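Local coordinates for 4-carboxymuconolactone decarboxylase (Sinorhizobium meliloti, PDB 4G9Q), which belongs to the carboxymuconolactone decarboxylase family, assembles as an all-helical trimer, and may have peroxiredoxin activity, at residues R76-I81 against S204-A209; I85-A90 against I212-V217. All coordinates share one frame; numbering follows the deposited sequence.

Contact 1. Residues R76-I81 against S204-A209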
ATOM      1  N   ARG A  76     -14.529  16.841  -5.730  1.00  6.79           N
ATOM      2  CA  ARG A  76     -14.518  15.372  -5.749  1.00  6.50           C
ATOM      3  C   ARG A  76     -13.486  14.827  -6.737  1.00  6.60           C
ATOM      4  O   ARG A  76     -12.827  13.821  -6.466  1.00  6.68           O
ATOM      5  CB  ARG A  76     -15.909  14.802  -6.042  1.00  6.43           C
ATOM      6  CG  ARG A  76     -16.839  14.884  -4.854  1.00  6.90           C
ATOM      7  CD  ARG A  76     -18.224  14.315  -5.149  1.00  6.53           C
ATOM      8  NE  ARG A  76     -19.135  14.756  -4.096  1.00  7.26           N
ATOM      9  CZ  ARG A  76     -19.314  14.124  -2.940  1.00  6.87           C
ATOM     10  NH1 ARG A  76     -18.671  12.986  -2.682  1.00  8.06           N
ATOM     11  NH2 ARG A  76     -20.148  14.627  -2.042  1.00  7.66           N
ATOM     12  N   SER A  77     -13.337  15.499  -7.876  1.00  6.59           N
ATOM     13  CA  SER A  77     -12.318  15.109  -8.850  1.00  6.70           C
ATOM     14  C   SER A  77     -10.900  15.240  -8.281  1.00  6.70           C
ATOM     15  O   SER A  77     -10.077  14.344  -8.466  1.00  6.42           O
ATOM     16  CB  SER A  77     -12.465  15.903 -10.149  1.00  6.85           C
ATOM     17  OG  SER A  77     -13.561  15.430 -10.918  1.00  8.67           O
ATOM     18  N   LEU A  78     -10.622  16.340  -7.579  1.00  6.75           N
ATOM     19  CA  LEU A  78      -9.323  16.519  -6.925  1.00  7.08           C
ATOM     20  C   LEU A  78      -9.057  15.439  -5.878  1.00  6.98           C
ATOM     21  O   LEU A  78      -7.958  14.887  -5.813  1.00  7.30           O
ATOM     22  CB  LEU A  78      -9.210  17.907  -6.286  1.00  7.70           C
ATOM     23  CG  LEU A  78      -8.865  19.064  -7.226  1.00  9.38           C
ATOM     24  CD1 LEU A  78      -9.049  20.380  -6.485  1.00 11.55           C
ATOM     25  CD2 LEU A  78      -7.443  18.936  -7.775  1.00 11.12           C
ATOM     26  N   VAL A  79     -10.071  15.143  -5.068  1.00  6.31           N
ATOM     27  CA  VAL A  79      -9.982  14.099  -4.042  1.00  6.13           C
ATOM     28  C   VAL A  79      -9.715  12.728  -4.669  1.00  6.25           C
ATOM     29  O   VAL A  79      -8.891  11.949  -4.171  1.00  6.33           O
ATOM     30  CB  VAL A  79     -11.269  14.061  -3.187  1.00  6.23           C
ATOM     31  CG1 VAL A  79     -11.323  12.815  -2.308  1.00  5.53           C
ATOM     32  CG2 VAL A  79     -11.364  15.322  -2.324  1.00  5.97           C
ATOM     33  N   THR A  80     -10.412  12.448  -5.766  1.00  5.72           N
ATOM     34  CA  THR A  80     -10.294  11.160  -6.451  1.00  6.05           C
ATOM     35  C   THR A  80      -8.911  11.001  -7.089  1.00  6.03           C
ATOM     36  O   THR A  80      -8.273   9.954  -6.938  1.00  5.70           O
ATOM     37  CB  THR A  80     -11.399  10.981  -7.503  1.00  5.93           C
ATOM     38  OG1 THR A  80     -12.673  11.189  -6.877  1.00  6.34           O
ATOM     39  CG2 THR A  80     -11.361   9.565  -8.099  1.00  5.90           C
ATOM     40  N   ILE A  81      -8.447  12.041  -7.785  1.00  6.31           N
ATOM     41  CA  ILE A  81      -7.105  12.004  -8.375  1.00  6.57           C
ATOM     42  C   ILE A  81      -6.047  11.760  -7.294  1.00  6.50           C
ATOM     43  O   ILE A  81      -5.167  10.903  -7.456  1.00  6.16           O
ATOM     44  CB  ILE A  81      -6.801  13.278  -9.198  1.00  6.95           C
ATOM     45  CG1 ILE A  81      -7.596  13.244 -10.510  1.00  7.23           C
ATOM     46  CG2 ILE A  81      -5.303  13.406  -9.482  1.00  8.43           C
ATOM     47  CD1 ILE A  81      -7.519  14.548 -11.277  1.00 10.85           C
ATOM     48  N   SER A 204      -4.201  21.616   0.606  1.00  6.04           N
ATOM     49  CA  SER A 204      -4.563  20.900   1.827  1.00  6.55           C
ATOM     50  C   SER A 204      -5.567  19.787   1.528  1.00  6.58           C
ATOM     51  O   SER A 204      -5.467  18.694   2.092  1.00  6.26           O
ATOM     52  CB  SER A 204      -5.122  21.868   2.868  1.00  6.90           C
ATOM     53  OG  SER A 204      -4.080  22.667   3.414  1.00  7.81           O
ATOM     54  N   LEU A 205      -6.524  20.071   0.642  1.00  6.92           N
ATOM     55  CA  LEU A 205      -7.508  19.074   0.213  1.00  6.88           C
ATOM     56  C   LEU A 205      -6.833  17.829  -0.375  1.00  7.04           C
ATOM     57  O   LEU A 205      -7.136  16.706   0.026  1.00  7.04           O
ATOM     58  CB  LEU A 205      -8.499  19.681  -0.790  1.00  7.24           C
ATOM     59  CG  LEU A 205      -9.576  18.751  -1.365  1.00  7.59           C
ATOM     60  CD1 LEU A 205     -10.458  18.195  -0.249  1.00  8.06           C
ATOM     61  CD2 LEU A 205     -10.418  19.473  -2.406  1.00  8.49           C
ATOM     62  N   VAL A 206      -5.919  18.029  -1.321  1.00  6.52           N
ATOM     63  CA  VAL A 206      -5.225  16.890  -1.931  1.00  6.49           C
ATOM     64  C   VAL A 206      -4.351  16.145  -0.912  1.00  6.09           C
ATOM     65  O   VAL A 206      -4.245  14.920  -0.966  1.00  6.00           O
ATOM     66  CB  VAL A 206      -4.426  17.261  -3.221  1.00  6.76           C
ATOM     67  CG1 VAL A 206      -5.378  17.683  -4.349  1.00  7.25           C
ATOM     68  CG2 VAL A 206      -3.398  18.337  -2.969  1.00  8.37           C
ATOM     69  N   THR A 207      -3.748  16.888   0.018  1.00  5.68           N
ATOM     70  CA  THR A 207      -2.927  16.286   1.070  1.00  5.60           C
ATOM     71  C   THR A 207      -3.771  15.397   1.988  1.00  5.52           C
ATOM     72  O   THR A 207      -3.417  14.238   2.211  1.00  5.02           O
ATOM     73  CB  THR A 207      -2.158  17.340   1.897  1.00  5.75           C
ATOM     74  OG1 THR A 207      -1.418  18.184   1.007  1.00  6.56           O
ATOM     75  CG2 THR A 207      -1.193  16.669   2.877  1.00  5.86           C
ATOM     76  N   ILE A 208      -4.885  15.915   2.503  1.00  5.34           N
ATOM     77  CA  ILE A 208      -5.713  15.083   3.391  1.00  5.93           C
ATOM     78  C   ILE A 208      -6.251  13.856   2.649  1.00  5.78           C
ATOM     79  O   ILE A 208      -6.303  12.763   3.216  1.00  6.00           O
ATOM     80  CB  ILE A 208      -6.827  15.870   4.171  1.00  5.64           C
ATOM     81  CG1 ILE A 208      -7.871  16.488   3.232  1.00  7.50           C
ATOM     82  CG2 ILE A 208      -6.184  16.923   5.109  1.00  6.22           C
ATOM     83  CD1 ILE A 208      -9.124  17.000   3.960  1.00  9.85           C
ATOM     84  N   ALA A 209      -6.591  14.024   1.369  1.00  5.69           N
ATOM     85  CA  ALA A 209      -7.087  12.902   0.562  1.00  5.88           C
ATOM     86  C   ALA A 209      -6.026  11.815   0.413  1.00  6.17           C
ATOM     87  O   ALA A 209      -6.310  10.627   0.603  1.00  6.72           O
ATOM     88  CB  ALA A 209      -7.573  13.384  -0.812  1.00  5.92           C
TER
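Leu205 meets Val79 where segments 76-81 and 204-209 cross at -43°, their axes 8.6 Å apart at the closest. Its CG stands anti to the backbone N (chi1 178°), which carries the two methyl branches toward helix 73-86: Leu205 CD1 lies 3.7 Å from Val79 CG2, the two side chains crossing at about a right angle, while CD2 turns to Leu78 and reaches its CB at 4.4 Å. One residue on, Val206 uses a single branch, CG1, which approaches the Leu78 carbonyl O and sits 4.2 Å from the Leu78 CD2 methyl. A full turn after Leu205 comes Ala209, whose CA makes the nearest CA pair of the two segments with that of Val79, at 5.6 Å. The small Ala209 CB fits against Val79 O at 3.9 Å, with the CG1 branch of Val79 alongside. Thr80 OG1 instead bonds to Arg76 O one turn back and to His243, and the Arg76 guanidinium pairs with Glu239 and His243. No hydrogen bond spans the interface, and all five touching residues are buried. Near the centre of the chain, one helix from each half of the protein is thus joined by aliphatic helix-helix packing alone, with a short side chain permitting the close approach.

Contact 2. Residues I85-A90 against I212-V217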
ATOM      1  N   ILE A  85      -3.563   8.462  -7.155  1.00  6.15           N
ATOM      2  CA  ILE A  85      -2.109   8.652  -7.129  1.00  6.12           C
ATOM      3  C   ILE A  85      -1.501   7.982  -5.896  1.00  6.29           C
ATOM      4  O   ILE A  85      -0.578   7.173  -6.022  1.00  5.65           O
ATOM      5  CB  ILE A  85      -1.700  10.141  -7.191  1.00  6.29           C
ATOM      6  CG1 ILE A  85      -2.136  10.750  -8.527  1.00  6.50           C
ATOM      7  CG2 ILE A  85      -0.161  10.304  -7.004  1.00  5.75           C
ATOM      8  CD1 ILE A  85      -2.012  12.265  -8.594  1.00  8.95           C
ATOM      9  N   ALA A  86      -2.038   8.305  -4.719  1.00  6.22           N
ATOM     10  CA  ALA A  86      -1.497   7.797  -3.454  1.00  6.92           C
ATOM     11  C   ALA A  86      -1.531   6.268  -3.366  1.00  7.49           C
ATOM     12  O   ALA A  86      -0.620   5.648  -2.801  1.00  7.88           O
ATOM     13  CB  ALA A  86      -2.254   8.410  -2.278  1.00  6.57           C
ATOM     14  N   ARG A  87      -2.572   5.670  -3.938  1.00  8.10           N
ATOM     15  CA  ARG A  87      -2.799   4.226  -3.825  1.00  9.03           C
ATOM     16  C   ARG A  87      -2.194   3.404  -4.959  1.00  9.50           C
ATOM     17  O   ARG A  87      -2.408   2.189  -5.034  1.00 10.27           O
ATOM     18  CB  ARG A  87      -4.293   3.935  -3.697  1.00  8.88           C
ATOM     19  CG  ARG A  87      -4.884   4.425  -2.390  1.00  9.30           C
ATOM     20  CD  ARG A  87      -6.386   4.204  -2.336  1.00 10.69           C
ATOM     21  NE  ARG A  87      -6.748   2.790  -2.445  1.00 11.46           N
ATOM     22  CZ  ARG A  87      -6.701   1.908  -1.449  1.00 12.20           C
ATOM     23  NH1 ARG A  87      -6.289   2.261  -0.238  1.00 12.69           N
ATOM     24  NH2 ARG A  87      -7.058   0.649  -1.670  1.00 13.19           N
ATOM     25  N   GLY A  88      -1.437   4.062  -5.832  1.00  9.82           N
ATOM     26  CA  GLY A  88      -0.779   3.381  -6.949  1.00 10.52           C
ATOM     27  C   GLY A  88      -1.770   2.793  -7.936  1.00 10.66           C
ATOM     28  O   GLY A  88      -1.581   1.683  -8.439  1.00 10.96           O
ATOM     29  N   GLU A  89      -2.830   3.542  -8.203  1.00 10.73           N
ATOM     30  CA  GLU A  89      -3.843   3.138  -9.165  1.00 11.63           C
ATOM     31  C   GLU A  89      -3.809   4.087 -10.363  1.00 12.33           C
ATOM     32  O   GLU A  89      -4.845   4.474 -10.903  1.00 12.70           O
ATOM     33  CB  GLU A  89      -5.222   3.108  -8.499  1.00 11.54           C
ATOM     34  CG  GLU A  89      -5.290   2.154  -7.302  1.00 12.16           C
ATOM     35  CD  GLU A  89      -6.591   2.248  -6.519  1.00 14.16           C
ATOM     36  OE1 GLU A  89      -7.525   2.933  -6.981  1.00 14.73           O
ATOM     37  OE2 GLU A  89      -6.676   1.633  -5.434  1.00 14.60           O
ATOM     38  N   ALA A  90      -2.596   4.442 -10.779  1.00 13.17           N
ATOM     39  CA  ALA A  90      -2.389   5.389 -11.879  1.00 14.05           C
ATOM     40  C   ALA A  90      -3.100   5.072 -13.207  1.00 14.58           C
ATOM     41  O   ALA A  90      -3.523   6.002 -13.880  1.00 14.87           O
ATOM     42  CB  ALA A  90      -0.899   5.641 -12.112  1.00 14.25           C
ATOM     43  N   ILE A 212      -5.442  10.036   3.955  1.00  7.84           N
ATOM     44  CA  ILE A 212      -6.557   9.149   4.294  1.00  8.10           C
ATOM     45  C   ILE A 212      -6.505   7.890   3.428  1.00  8.51           C
ATOM     46  O   ILE A 212      -6.736   6.781   3.915  1.00  8.20           O
ATOM     47  CB  ILE A 212      -7.924   9.871   4.164  1.00  8.25           C
ATOM     48  CG1 ILE A 212      -8.045  10.977   5.222  1.00  8.51           C
ATOM     49  CG2 ILE A 212      -9.087   8.883   4.318  1.00  8.57           C
ATOM     50  CD1 ILE A 212      -9.151  11.984   4.951  1.00 10.38           C
ATOM     51  N   SER A 213      -6.152   8.071   2.155  1.00  8.69           N
ATOM     52  CA  SER A 213      -6.198   6.987   1.169  1.00  9.03           C
ATOM     53  C   SER A 213      -5.234   5.839   1.435  1.00  9.11           C
ATOM     54  O   SER A 213      -5.422   4.731   0.915  1.00  9.27           O
ATOM     55  CB  SER A 213      -5.984   7.541  -0.241  1.00  9.11           C
ATOM     56  OG  SER A 213      -7.092   8.334  -0.606  1.00 11.12           O
ATOM     57  N   VAL A 214      -4.206   6.107   2.234  1.00  9.16           N
ATOM     58  CA  VAL A 214      -3.221   5.089   2.589  1.00  9.37           C
ATOM     59  C   VAL A 214      -3.129   4.888   4.110  1.00  9.45           C
ATOM     60  O   VAL A 214      -2.185   4.269   4.607  1.00  9.74           O
ATOM     61  CB  VAL A 214      -1.828   5.381   1.968  1.00  9.44           C
ATOM     62  CG1 VAL A 214      -1.904   5.377   0.426  1.00  9.73           C
ATOM     63  CG2 VAL A 214      -1.259   6.697   2.483  1.00  9.58           C
ATOM     64  N   GLY A 215      -4.113   5.421   4.832  1.00  9.42           N
ATOM     65  CA  GLY A 215      -4.245   5.188   6.273  1.00  9.99           C
ATOM     66  C   GLY A 215      -3.219   5.890   7.142  1.00 10.01           C
ATOM     67  O   GLY A 215      -2.955   5.461   8.272  1.00  9.94           O
ATOM     68  N   GLN A 216      -2.659   6.982   6.631  1.00 10.39           N
ATOM     69  CA  GLN A 216      -1.646   7.736   7.367  1.00 11.50           C
ATOM     70  C   GLN A 216      -2.293   8.711   8.347  1.00 12.20           C
ATOM     71  O   GLN A 216      -2.193   9.932   8.210  1.00 12.08           O
ATOM     72  CB  GLN A 216      -0.678   8.433   6.401  1.00 11.58           C
ATOM     73  CG  GLN A 216       0.401   7.505   5.829  1.00 13.67           C
ATOM     74  CD  GLN A 216       1.082   8.092   4.601  1.00 14.73           C
ATOM     75  OE1 GLN A 216       0.782   9.210   4.199  1.00 16.15           O
ATOM     76  NE2 GLN A 216       1.991   7.329   3.988  1.00 15.77           N
ATOM     77  N   VAL A 217      -2.946   8.138   9.353  1.00 12.97           N
ATOM     78  CA  VAL A 217      -3.704   8.890  10.346  1.00 14.22           C
ATOM     79  C   VAL A 217      -2.848   9.798  11.235  1.00 14.20           C
ATOM     80  O   VAL A 217      -3.356  10.779  11.768  1.00 14.72           O
ATOM     81  CB  VAL A 217      -4.585   7.954  11.218  1.00 14.11           C
ATOM     82  CG1 VAL A 217      -5.722   7.373  10.378  1.00 14.54           C
ATOM     83  CG2 VAL A 217      -3.748   6.837  11.855  1.00 15.69           C
TER
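Arg87 reaches across to Ser213 along most of its length. Its CB begins the chain, and CG, anti to the carbonyl carbon (chi1 -68°), comes 3.9 Å from Ser213 CB. CG and CD both run past the Ser213 carbonyl, with CD 3.4 Å from Ser213 O. The chain then bends at chi3 (61°). NE forms a salt bridge with Glu89, meeting its OE2 at 3.2 Å from above the carboxylate plane, and Lys125 of the second subunit pairs with the same oxygen. At the tip, NH1 donates to Ser213 O at 2.9 Å; this oxygen lies in the guanidinium plane, and NH1 sits nearly along the C=O axis (171°). With an alanine here, Ser213 O would probably lose this donor and Glu89 one of its two charged mates, Lys125 of the second subunit remaining. Next to this, Val214 CG1 rests 3.5 Å from Ala86 O and also touches the Ala86 methyl. Ser213 OG turns back to Ala209 O in its own helix. A side-chain-to-backbone hydrogen bond thus links two helices that meet C-terminus to C-terminus, each ended by a Schellman motif with a glycine, Gly88 or Gly215, at C-prime and positive phi.

From the N terminus, the chain first lays down 76-81 and, further along, reaches 85-90 at the end of the same helix 73-86 and in the turn beyond. It then passes through about 110 residues, mostly helical, before returning as helix 200-213, which supplies 204-209 and, at its end and the turn beyond, 212-217. Each contact therefore closes a long loop, and the two loops cross rather than nest, since their segments alternate in the sequence. Their centres lie 11 Å apart: contact 1 is near the middle of the chain, and contact 2 lies at the helix ends, beside neighbouring subunits. Together they tie two helices, one from each half of the protein, at two successive levels.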